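Long-range contacts in ornithine carbamoyltransferase (Giardia intestinalis, PDB 3GRF), which probably catalyses the transfer of a carbamoyl group between carbamoyl phosphate and ornithine in the arginine degradation pathway: residues 165-176 against 191-202; 176-184 against 205-213. All blocks are in the same frame, centred on the assembly; numbering follows the deposited sequence.

Overall arrangement
Both contacts belong to the ornithine-binding domain of the carbamoyltransferase family, a five-stranded parallel sheet flanked by helices, and their centres lie about 13 Å apart. Along the chain come strand 164-167, helix 173-185, strand 188-192 and helix 203-216, so the segments of the two contacts alternate. Contact 1 joins the ends of the two neighbouring strands and the loops leaving them; contact 2 packs the two helices that those loops lead into. They share Y176, and M179 of helix 173-185 touches V191 and P201 of contact 1. Strand ends, loops and helix pair thus form one continuous core, with no other subunit touching any of the four segments.

Contact 1: 165-176 against 191-202; sequences AYCGDSMNNVTY and VCCPDHKDFKPI
The ring of Y176 turns its edge to P201, CE2 lying 3.8 Å from P201 CA, while the carbonyl O of N172 sits over one face. The F199 ring has water 1 over one face and H196 ND1 at its edge. The D169 side chain crosses F199 at about a right angle, the carboxylate and ring planes 47° apart, with D169 OD1 3.7 Å from F199 CD2. These residues lie at the C-terminal ends of the parallel strands of a beta-alpha-beta unit in a Rossmann-like domain. Its strands pair Y166 with V191 and C167 with C192. C192 N donates a 2.7 Å hydrogen bond to Y166 O, and G168 N returns one of 2.9 Å to C192 O. Y166 and V191 face helix 173-185; C167 and C192 face helix 228-232, where C167 is disulfide-bonded to C228. Glycine suits position 168, since its backbone angles would jam a beta carbon against C167 O.

S170, small and polar, stitches the loops together. Its N donates to F199 O at 3.0 Å, from 47° above the carbonyl plane. With OG opposite its own carbonyl carbon (chi1 -64°), the hydroxyl reaches back to G168 O. S170 CB and V191 CG1, 3.4 Å apart, are tighter than usual van der Waals contact. M171, long and apolar, lays CG and SD against I202 CD1. An acid suits position 169 because OD2 forms a salt bridge with R256, while OD1 accepts from M171 N in an Asx turn; OD2 also accepts a hydrogen bond from water 1, which donates to D198 O as well. N172 is the N-cap of helix 173-185: ND2 donates to D169 O and D241, and OD1 accepts from V174 N at 2.7 Å.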
loop_
_atom_site.group_PDB
_atom_site.type_symbol
_atom_site.label_atom_id
_atom_site.label_comp_id
_atom_site.label_asym_id
_atom_site.label_seq_id
_atom_site.Cartn_x
_atom_site.Cartn_y
_atom_site.Cartn_z
ATOM N N ALA A 165 -32.842 -19.051 0.933
ATOM C CA ALA A 165 -33.167 -18.905 -0.509
ATOM C C ALA A 165 -32.333 -17.840 -1.235
ATOM O O ALA A 165 -32.125 -16.773 -0.682
ATOM C CB ALA A 165 -34.672 -18.608 -0.706
ATOM N N TYR A 166 -31.873 -18.155 -2.456
ATOM C CA TYR A 166 -31.134 -17.234 -3.295
ATOM C C TYR A 166 -32.135 -16.829 -4.382
ATOM O O TYR A 166 -32.814 -17.699 -4.923
ATOM C CB TYR A 166 -29.870 -17.844 -3.957
ATOM C CG TYR A 166 -29.276 -16.803 -4.870
ATOM C CD1 TYR A 166 -29.652 -16.717 -6.240
ATOM C CD2 TYR A 166 -28.447 -15.836 -4.358
ATOM C CE1 TYR A 166 -29.175 -15.671 -7.028
ATOM C CE2 TYR A 166 -27.955 -14.798 -5.139
ATOM C CZ TYR A 166 -28.346 -14.714 -6.475
ATOM O OH TYR A 166 -27.868 -13.704 -7.259
ATOM N N CYS A 167 -32.283 -15.521 -4.644
ATOM C CA CYS A 167 -33.231 -15.047 -5.678
ATOM C C CYS A 167 -32.446 -14.314 -6.729
ATOM O O CYS A 167 -31.566 -13.547 -6.390
ATOM C CB CYS A 167 -34.338 -14.134 -5.116
ATOM S SG CYS A 167 -35.705 -15.022 -4.370
ATOM N N GLY A 168 -32.783 -14.529 -8.004
ATOM C CA GLY A 168 -32.128 -13.758 -9.041
ATOM C C GLY A 168 -31.394 -14.590 -10.058
ATOM O O GLY A 168 -31.702 -15.775 -10.253
ATOM N N ASP A 169 -30.455 -13.939 -10.729
ATOM C CA ASP A 169 -29.552 -14.574 -11.675
ATOM C C ASP A 169 -28.686 -15.597 -10.996
ATOM O O ASP A 169 -27.820 -15.259 -10.149
ATOM C CB ASP A 169 -28.639 -13.555 -12.334
ATOM C CG ASP A 169 -27.857 -14.151 -13.478
ATOM O OD1 ASP A 169 -27.965 -15.384 -13.714
ATOM O OD2 ASP A 169 -27.149 -13.374 -14.143
ATOM N N SER A 170 -28.911 -16.853 -11.379
ATOM C CA SER A 170 -28.362 -17.935 -10.607
ATOM C C SER A 170 -27.314 -18.701 -11.356
ATOM O O SER A 170 -26.810 -19.726 -10.876
ATOM C CB SER A 170 -29.486 -18.812 -10.037
ATOM O OG SER A 170 -30.263 -18.027 -9.122
ATOM N N MET A 171 -26.929 -18.176 -12.507
ATOM C CA MET A 171 -25.760 -18.667 -13.165
ATOM C C MET A 171 -24.699 -17.687 -12.735
ATOM O O MET A 171 -24.427 -16.705 -13.411
ATOM C CB MET A 171 -25.959 -18.666 -14.682
ATOM C CG MET A 171 -24.897 -19.479 -15.376
ATOM S SD MET A 171 -24.901 -19.419 -17.171
ATOM C CE MET A 171 -26.353 -20.341 -17.596
ATOM N N ASN A 172 -24.151 -17.905 -11.542
ATOM C CA ASN A 172 -23.537 -16.841 -10.845
ATOM C C ASN A 172 -22.575 -17.431 -9.845
ATOM O O ASN A 172 -22.953 -18.296 -9.061
ATOM C CB ASN A 172 -24.656 -16.014 -10.178
ATOM C CG ASN A 172 -24.163 -14.933 -9.246
ATOM O OD1 ASN A 172 -23.022 -14.903 -8.793
ATOM N ND2 ASN A 172 -25.090 -14.084 -8.861
ATOM N N ASN A 173 -21.368 -16.982 -9.832
ATOM C CA ASN A 173 -20.335 -17.503 -8.947
ATOM C C ASN A 173 -20.683 -17.401 -7.464
ATOM O O ASN A 173 -20.253 -18.232 -6.655
ATOM C CB ASN A 173 -19.018 -16.794 -9.257
ATOM C CG ASN A 173 -18.974 -15.371 -8.756
ATOM O OD1 ASN A 173 -19.711 -14.509 -9.219
ATOM N ND2 ASN A 173 -18.095 -15.116 -7.788
ATOM N N VAL A 174 -21.440 -16.359 -7.116
ATOM C CA VAL A 174 -21.898 -16.146 -5.735
ATOM C C VAL A 174 -22.958 -17.193 -5.372
ATOM O O VAL A 174 -22.893 -17.785 -4.307
ATOM C CB VAL A 174 -22.316 -14.633 -5.469
ATOM C CG1 VAL A 174 -23.364 -14.496 -4.350
ATOM C CG2 VAL A 174 -21.067 -13.765 -5.121
ATOM N N THR A 175 -23.927 -17.440 -6.264
ATOM C CA THR A 175 -24.953 -18.473 -6.103
ATOM C C THR A 175 -24.314 -19.862 -6.014
ATOM O O THR A 175 -24.654 -20.608 -5.110
ATOM C CB THR A 175 -25.956 -18.457 -7.263
ATOM O OG1 THR A 175 -26.299 -17.095 -7.547
ATOM C CG2 THR A 175 -27.216 -19.247 -6.931
ATOM N N TYR A 176 -23.380 -20.171 -6.925
ATOM C CA TYR A 176 -22.570 -21.404 -6.857
ATOM C C TYR A 176 -21.980 -21.621 -5.495
ATOM O O TYR A 176 -22.113 -22.689 -4.912
ATOM C CB TYR A 176 -21.436 -21.383 -7.878
ATOM C CG TYR A 176 -21.932 -21.334 -9.322
ATOM C CD1 TYR A 176 -21.040 -21.168 -10.366
ATOM C CD2 TYR A 176 -23.309 -21.421 -9.619
ATOM C CE1 TYR A 176 -21.487 -21.093 -11.707
ATOM C CE2 TYR A 176 -23.782 -21.361 -10.979
ATOM C CZ TYR A 176 -22.864 -21.202 -11.993
ATOM O OH TYR A 176 -23.315 -21.140 -13.311
ATOM N N VAL A 191 -32.997 -22.278 -4.845
ATOM C CA VAL A 191 -32.476 -21.329 -5.811
ATOM C C VAL A 191 -33.598 -20.829 -6.686
ATOM O O VAL A 191 -34.235 -21.615 -7.404
ATOM C CB VAL A 191 -31.351 -21.917 -6.656
ATOM C CG1 VAL A 191 -30.859 -20.870 -7.635
ATOM C CG2 VAL A 191 -30.199 -22.442 -5.744
ATOM N N CYS A 192 -33.905 -19.538 -6.520
ATOM C CA CYS A 192 -35.087 -18.958 -7.198
ATOM C C CYS A 192 -34.674 -18.182 -8.424
ATOM O O CYS A 192 -34.224 -17.051 -8.349
ATOM C CB CYS A 192 -35.888 -18.129 -6.185
ATOM S SG CYS A 192 -36.412 -19.057 -4.703
ATOM N N CYS A 193 -34.831 -18.797 -9.565
ATOM C CA CYS A 193 -34.287 -18.167 -10.759
ATOM C C CYS A 193 -35.275 -18.265 -11.911
ATOM O O CYS A 193 -36.214 -19.044 -11.851
ATOM C CB CYS A 193 -32.965 -18.810 -11.151
ATOM S SG CYS A 193 -33.067 -20.599 -11.413
ATOM N N PRO A 194 -35.048 -17.458 -12.965
ATOM C CA PRO A 194 -35.846 -17.573 -14.174
ATOM C C PRO A 194 -35.643 -18.917 -14.858
ATOM O O PRO A 194 -34.512 -19.360 -15.094
ATOM C CB PRO A 194 -35.316 -16.439 -15.050
ATOM C CG PRO A 194 -34.622 -15.473 -14.112
ATOM C CD PRO A 194 -34.055 -16.358 -13.055
ATOM N N ASP A 195 -36.751 -19.540 -15.220
ATOM C CA ASP A 195 -36.688 -20.731 -16.022
ATOM C C ASP A 195 -36.114 -20.457 -17.396
ATOM O O ASP A 195 -36.846 -20.412 -18.378
ATOM C CB ASP A 195 -38.053 -21.375 -16.145
ATOM C CG ASP A 195 -37.966 -22.800 -16.682
ATOM O OD1 ASP A 195 -38.923 -23.590 -16.454
ATOM O OD2 ASP A 195 -36.927 -23.124 -17.314
ATOM N N HIS A 196 -34.796 -20.295 -17.442
ATOM C CA HIS A 196 -34.053 -19.865 -18.617
ATOM C C HIS A 196 -32.597 -20.327 -18.498
ATOM O O HIS A 196 -31.881 -19.975 -17.556
ATOM C CB HIS A 196 -34.099 -18.352 -18.761
ATOM C CG HIS A 196 -33.517 -17.847 -20.045
ATOM N ND1 HIS A 196 -32.246 -18.175 -20.471
ATOM C CD2 HIS A 196 -34.023 -17.015 -20.987
ATOM C CE1 HIS A 196 -32.005 -17.590 -21.628
ATOM N NE2 HIS A 196 -33.063 -16.872 -21.959
ATOM N N LYS A 197 -32.165 -21.119 -19.468
ATOM C CA LYS A 197 -30.862 -21.777 -19.423
ATOM C C LYS A 197 -29.751 -20.846 -18.942
ATOM O O LYS A 197 -28.873 -21.279 -18.203
ATOM C CB LYS A 197 -30.533 -22.402 -20.799
ATOM C CG LYS A 197 -31.702 -23.196 -21.400
ATOM C CD LYS A 197 -31.423 -24.713 -21.517
ATOM C CE LYS A 197 -32.430 -25.566 -20.690
ATOM N NZ LYS A 197 -32.940 -26.843 -21.360
ATOM N N ASP A 198 -29.804 -19.573 -19.338
ATOM C CA ASP A 198 -28.737 -18.581 -19.021
ATOM C C ASP A 198 -28.781 -17.996 -17.595
ATOM O O ASP A 198 -27.948 -17.198 -17.233
ATOM C CB ASP A 198 -28.760 -17.401 -20.003
ATOM C CG ASP A 198 -28.606 -17.832 -21.441
ATOM O OD1 ASP A 198 -28.017 -18.898 -21.688
ATOM O OD2 ASP A 198 -29.085 -17.091 -22.322
ATOM N N PHE A 199 -29.777 -18.379 -16.814
ATOM C CA PHE A 199 -29.996 -17.767 -15.514
ATOM C C PHE A 199 -30.151 -18.830 -14.430
ATOM O O PHE A 199 -30.483 -18.493 -13.307
ATOM C CB PHE A 199 -31.214 -16.812 -15.547
ATOM C CG PHE A 199 -31.056 -15.647 -16.542
ATOM C CD1 PHE A 199 -31.324 -15.823 -17.891
ATOM C CD2 PHE A 199 -30.601 -14.396 -16.116
ATOM C CE1 PHE A 199 -31.141 -14.772 -18.817
ATOM C CE2 PHE A 199 -30.426 -13.351 -17.020
ATOM C CZ PHE A 199 -30.720 -13.546 -18.377
ATOM N N LYS A 200 -29.908 -20.098 -14.769
ATOM C CA LYS A 200 -30.024 -21.188 -13.798
ATOM C C LYS A 200 -28.635 -21.629 -13.361
ATOM O O LYS A 200 -27.698 -21.479 -14.107
ATOM C CB LYS A 200 -30.715 -22.406 -14.415
ATOM C CG LYS A 200 -32.092 -22.189 -14.996
ATOM C CD LYS A 200 -32.515 -23.474 -15.672
ATOM C CE LYS A 200 -33.928 -23.371 -16.090
ATOM N NZ LYS A 200 -34.573 -24.706 -16.232
ATOM N N PRO A 201 -28.511 -22.256 -12.173
ATOM C CA PRO A 201 -27.223 -22.849 -11.809
ATOM C C PRO A 201 -26.763 -23.859 -12.842
ATOM O O PRO A 201 -27.569 -24.478 -13.517
ATOM C CB PRO A 201 -27.522 -23.582 -10.510
ATOM C CG PRO A 201 -28.751 -23.012 -9.995
ATOM C CD PRO A 201 -29.539 -22.483 -11.152
ATOM N N ILE A 202 -25.467 -24.043 -12.956
ATOM C CA ILE A 202 -24.931 -24.984 -13.933
ATOM C C ILE A 202 -25.026 -26.416 -13.364
ATOM O O ILE A 202 -24.869 -26.590 -12.152
ATOM C CB ILE A 202 -23.509 -24.491 -14.336
ATOM C CG1 ILE A 202 -23.434 -24.275 -15.832
ATOM C CG2 ILE A 202 -22.395 -25.290 -13.755
ATOM C CD1 ILE A 202 -24.220 -23.081 -16.241
HETATM O O HOH W 1 -26.619 -14.788 -16.651
#

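Contact 2: 176-184 against 205-213; sequences YDLMRGCAL and VIDECEEII
R180 reaches across to E208 and C209 by a chain extended from CG to NE. Beyond CB, its CG lies 4.1 Å from C209 SG, and CD runs past E208 OE1 at 3.5 Å. NE then donates to E208 OE1 at 2.9 Å in a salt bridge, meeting the oxygen from above the carboxylate plane. At the tip, NH2 brushes V205 CG2, while NH1 turns back to D177 OD1 at 2.8 Å, a bond in the guanidinium plane, and also reaches F132 O. Two acids thus hold the flat group and limit its rotation, and Y176 CB lies over one of its faces. Arginine suits this buried place because one cation can serve two acids at once, NE paired with E208 and NH1 with D177; E208 OE2 is hydrogen-bonded to S14 OG.

Beside this network the interface is apolar. V205 CG2 makes a CH-pi contact over one face of the Y176 ring, 3.8 Å from its centroid. A183, with its single methyl, lets the backbones come close, its CB resting 4.0 Å from C209 CB. The axes of 176-184 and 205-213 approach to 8.7 Å, with their N-to-C directions 12° apart, the near-parallel pairing of adjacent helices on one side of the parallel sheet in a Rossmann-like alpha/beta domain.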
loop_
_atom_site.group_PDB
_atom_site.type_symbol
_atom_site.label_atom_id
_atom_site.label_comp_id
_atom_site.label_asym_id
_atom_site.label_seq_id
_atom_site.Cartn_x
_atom_site.Cartn_y
_atom_site.Cartn_z
ATOM N N TYR A 176 -23.380 -20.171 -6.925
ATOM C CA TYR A 176 -22.570 -21.404 -6.857
ATOM C C TYR A 176 -21.980 -21.621 -5.495
ATOM O O TYR A 176 -22.113 -22.689 -4.912
ATOM C CB TYR A 176 -21.436 -21.383 -7.878
ATOM C CG TYR A 176 -21.932 -21.334 -9.322
ATOM C CD1 TYR A 176 -21.040 -21.168 -10.366
ATOM C CD2 TYR A 176 -23.309 -21.421 -9.619
ATOM C CE1 TYR A 176 -21.487 -21.093 -11.707
ATOM C CE2 TYR A 176 -23.782 -21.361 -10.979
ATOM C CZ TYR A 176 -22.864 -21.202 -11.993
ATOM O OH TYR A 176 -23.315 -21.140 -13.311
ATOM N N ASP A 177 -21.301 -20.616 -4.982
ATOM C CA ASP A 177 -20.607 -20.824 -3.702
ATOM C C ASP A 177 -21.576 -20.872 -2.504
ATOM O O ASP A 177 -21.281 -21.537 -1.508
ATOM C CB ASP A 177 -19.484 -19.767 -3.536
ATOM C CG ASP A 177 -18.103 -20.372 -3.293
ATOM O OD1 ASP A 177 -17.905 -21.602 -3.350
ATOM O OD2 ASP A 177 -17.188 -19.589 -3.026
ATOM N N LEU A 178 -22.758 -20.190 -2.579
ATOM C CA LEU A 178 -23.810 -20.257 -1.506
ATOM C C LEU A 178 -24.389 -21.680 -1.497
ATOM O O LEU A 178 -24.562 -22.264 -0.423
ATOM C CB LEU A 178 -24.932 -19.229 -1.773
ATOM C CG LEU A 178 -25.144 -18.007 -0.850
ATOM C CD1 LEU A 178 -24.091 -17.943 0.260
ATOM C CD2 LEU A 178 -25.121 -16.712 -1.665
ATOM N N MET A 179 -24.694 -22.213 -2.680
ATOM C CA MET A 179 -25.188 -23.583 -2.784
ATOM C C MET A 179 -24.205 -24.553 -2.144
ATOM O O MET A 179 -24.618 -25.437 -1.373
ATOM C CB MET A 179 -25.394 -23.959 -4.247
ATOM C CG MET A 179 -26.537 -23.176 -4.957
ATOM S SD MET A 179 -26.388 -23.301 -6.768
ATOM C CE MET A 179 -26.632 -25.048 -7.034
ATOM N N ARG A 180 -22.913 -24.398 -2.452
ATOM C CA ARG A 180 -21.864 -25.227 -1.809
ATOM C C ARG A 180 -21.820 -25.064 -0.280
ATOM O O ARG A 180 -21.629 -26.054 0.430
ATOM C CB ARG A 180 -20.466 -24.958 -2.396
ATOM C CG ARG A 180 -20.232 -25.355 -3.897
ATOM C CD ARG A 180 -18.931 -24.722 -4.422
ATOM N NE ARG A 180 -18.856 -24.676 -5.915
ATOM C CZ ARG A 180 -18.536 -23.597 -6.637
ATOM N NH1 ARG A 180 -18.287 -22.440 -6.044
ATOM N NH2 ARG A 180 -18.492 -23.654 -7.967
ATOM N N GLY A 181 -21.916 -23.823 0.225
ATOM C CA GLY A 181 -21.879 -23.588 1.685
ATOM C C GLY A 181 -23.053 -24.287 2.360
ATOM O O GLY A 181 -22.885 -24.972 3.360
ATOM N N CYS A 182 -24.244 -24.128 1.788
ATOM C CA CYS A 182 -25.457 -24.754 2.278
ATOM C C CYS A 182 -25.284 -26.276 2.268
ATOM O O CYS A 182 -25.598 -26.930 3.225
ATOM C CB CYS A 182 -26.649 -24.441 1.367
ATOM S SG CYS A 182 -27.445 -22.864 1.478
ATOM N N ALA A 183 -24.867 -26.849 1.151
ATOM C CA ALA A 183 -24.702 -28.298 1.080
ATOM C C ALA A 183 -23.798 -28.795 2.206
ATOM O O ALA A 183 -24.091 -29.803 2.827
ATOM C CB ALA A 183 -24.097 -28.652 -0.212
ATOM N N LEU A 184 -22.676 -28.085 2.393
ATOM C CA LEU A 184 -21.615 -28.356 3.375
ATOM C C LEU A 184 -22.185 -28.304 4.793
ATOM O O LEU A 184 -21.872 -29.142 5.631
ATOM C CB LEU A 184 -20.481 -27.282 3.233
ATOM C CG LEU A 184 -19.010 -27.678 3.006
ATOM C CD1 LEU A 184 -18.894 -29.050 2.359
ATOM C CD2 LEU A 184 -18.307 -26.637 2.148
ATOM N N VAL A 205 -22.475 -27.708 -10.861
ATOM C CA VAL A 205 -22.497 -27.099 -9.527
ATOM C C VAL A 205 -23.560 -27.818 -8.661
ATOM O O VAL A 205 -23.299 -28.193 -7.518
ATOM C CB VAL A 205 -22.696 -25.543 -9.624
ATOM C CG1 VAL A 205 -23.002 -24.939 -8.288
ATOM C CG2 VAL A 205 -21.460 -24.877 -10.269
ATOM N N ILE A 206 -24.733 -28.064 -9.231
ATOM C CA ILE A 206 -25.775 -28.883 -8.593
ATOM C C ILE A 206 -25.215 -30.269 -8.221
ATOM O O ILE A 206 -25.311 -30.694 -7.047
ATOM C CB ILE A 206 -27.012 -29.019 -9.503
ATOM C CG1 ILE A 206 -27.508 -27.646 -9.950
ATOM C CG2 ILE A 206 -28.138 -29.743 -8.782
ATOM C CD1 ILE A 206 -28.450 -27.700 -11.216
ATOM N N ASP A 207 -24.564 -30.939 -9.175
ATOM C CA ASP A 207 -23.921 -32.252 -8.928
ATOM C C ASP A 207 -22.889 -32.247 -7.795
ATOM O O ASP A 207 -22.913 -33.116 -6.913
ATOM C CB ASP A 207 -23.224 -32.783 -10.191
ATOM C CG ASP A 207 -24.201 -33.139 -11.305
ATOM O OD1 ASP A 207 -25.436 -33.078 -11.087
ATOM O OD2 ASP A 207 -23.725 -33.486 -12.404
ATOM N N GLU A 208 -21.970 -31.284 -7.824
ATOM C CA GLU A 208 -21.038 -31.118 -6.692
ATOM C C GLU A 208 -21.768 -31.037 -5.373
ATOM O O GLU A 208 -21.355 -31.648 -4.366
ATOM C CB GLU A 208 -20.163 -29.870 -6.855
ATOM C CG GLU A 208 -19.324 -29.555 -5.596
ATOM C CD GLU A 208 -18.264 -28.496 -5.828
ATOM O OE1 GLU A 208 -18.559 -27.516 -6.546
ATOM O OE2 GLU A 208 -17.146 -28.637 -5.280
ATOM N N CYS A 209 -22.827 -30.240 -5.343
ATOM C CA CYS A 209 -23.539 -30.060 -4.078
ATOM C C CYS A 209 -24.230 -31.319 -3.612
ATOM O O CYS A 209 -24.231 -31.634 -2.405
ATOM C CB CYS A 209 -24.543 -28.915 -4.138
ATOM S SG CYS A 209 -23.770 -27.350 -4.343
ATOM N N GLU A 210 -24.839 -32.044 -4.540
ATOM C CA GLU A 210 -25.588 -33.228 -4.134
ATOM C C GLU A 210 -24.616 -34.343 -3.701
ATOM O O GLU A 210 -24.868 -35.070 -2.745
ATOM C CB GLU A 210 -26.599 -33.611 -5.214
ATOM C CG GLU A 210 -27.648 -32.476 -5.338
ATOM C CD GLU A 210 -28.844 -32.807 -6.213
ATOM O OE1 GLU A 210 -28.671 -33.445 -7.279
ATOM O OE2 GLU A 210 -29.965 -32.392 -5.841
ATOM N N GLU A 211 -23.456 -34.393 -4.345
ATOM C CA GLU A 211 -22.352 -35.216 -3.887
ATOM C C GLU A 211 -21.748 -34.827 -2.540
ATOM O O GLU A 211 -21.367 -35.723 -1.770
ATOM C CB GLU A 211 -21.244 -35.254 -4.926
ATOM C CG GLU A 211 -20.043 -36.076 -4.482
ATOM C CD GLU A 211 -18.863 -35.926 -5.403
ATOM O OE1 GLU A 211 -17.760 -36.378 -5.008
ATOM O OE2 GLU A 211 -19.036 -35.350 -6.513
ATOM N N ILE A 212 -21.606 -33.530 -2.230
ATOM C CA ILE A 212 -21.024 -33.250 -0.921
ATOM C C ILE A 212 -22.020 -33.600 0.167
ATOM O O ILE A 212 -21.639 -34.106 1.214
ATOM C CB ILE A 212 -20.359 -31.838 -0.720
ATOM C CG1 ILE A 212 -21.247 -30.914 0.094
ATOM C CG2 ILE A 212 -19.908 -31.176 -2.037
ATOM C CD1 ILE A 212 -21.190 -31.172 1.487
ATOM N N ILE A 213 -23.303 -33.331 -0.050
ATOM C CA ILE A 213 -24.297 -33.726 0.986
ATOM C C ILE A 213 -24.368 -35.237 1.166
ATOM O O ILE A 213 -24.467 -35.716 2.310
ATOM C CB ILE A 213 -25.708 -33.220 0.711
ATOM C CG1 ILE A 213 -26.742 -34.142 1.367
ATOM C CG2 ILE A 213 -25.975 -33.204 -0.720
ATOM C CD1 ILE A 213 -28.081 -34.065 0.754
#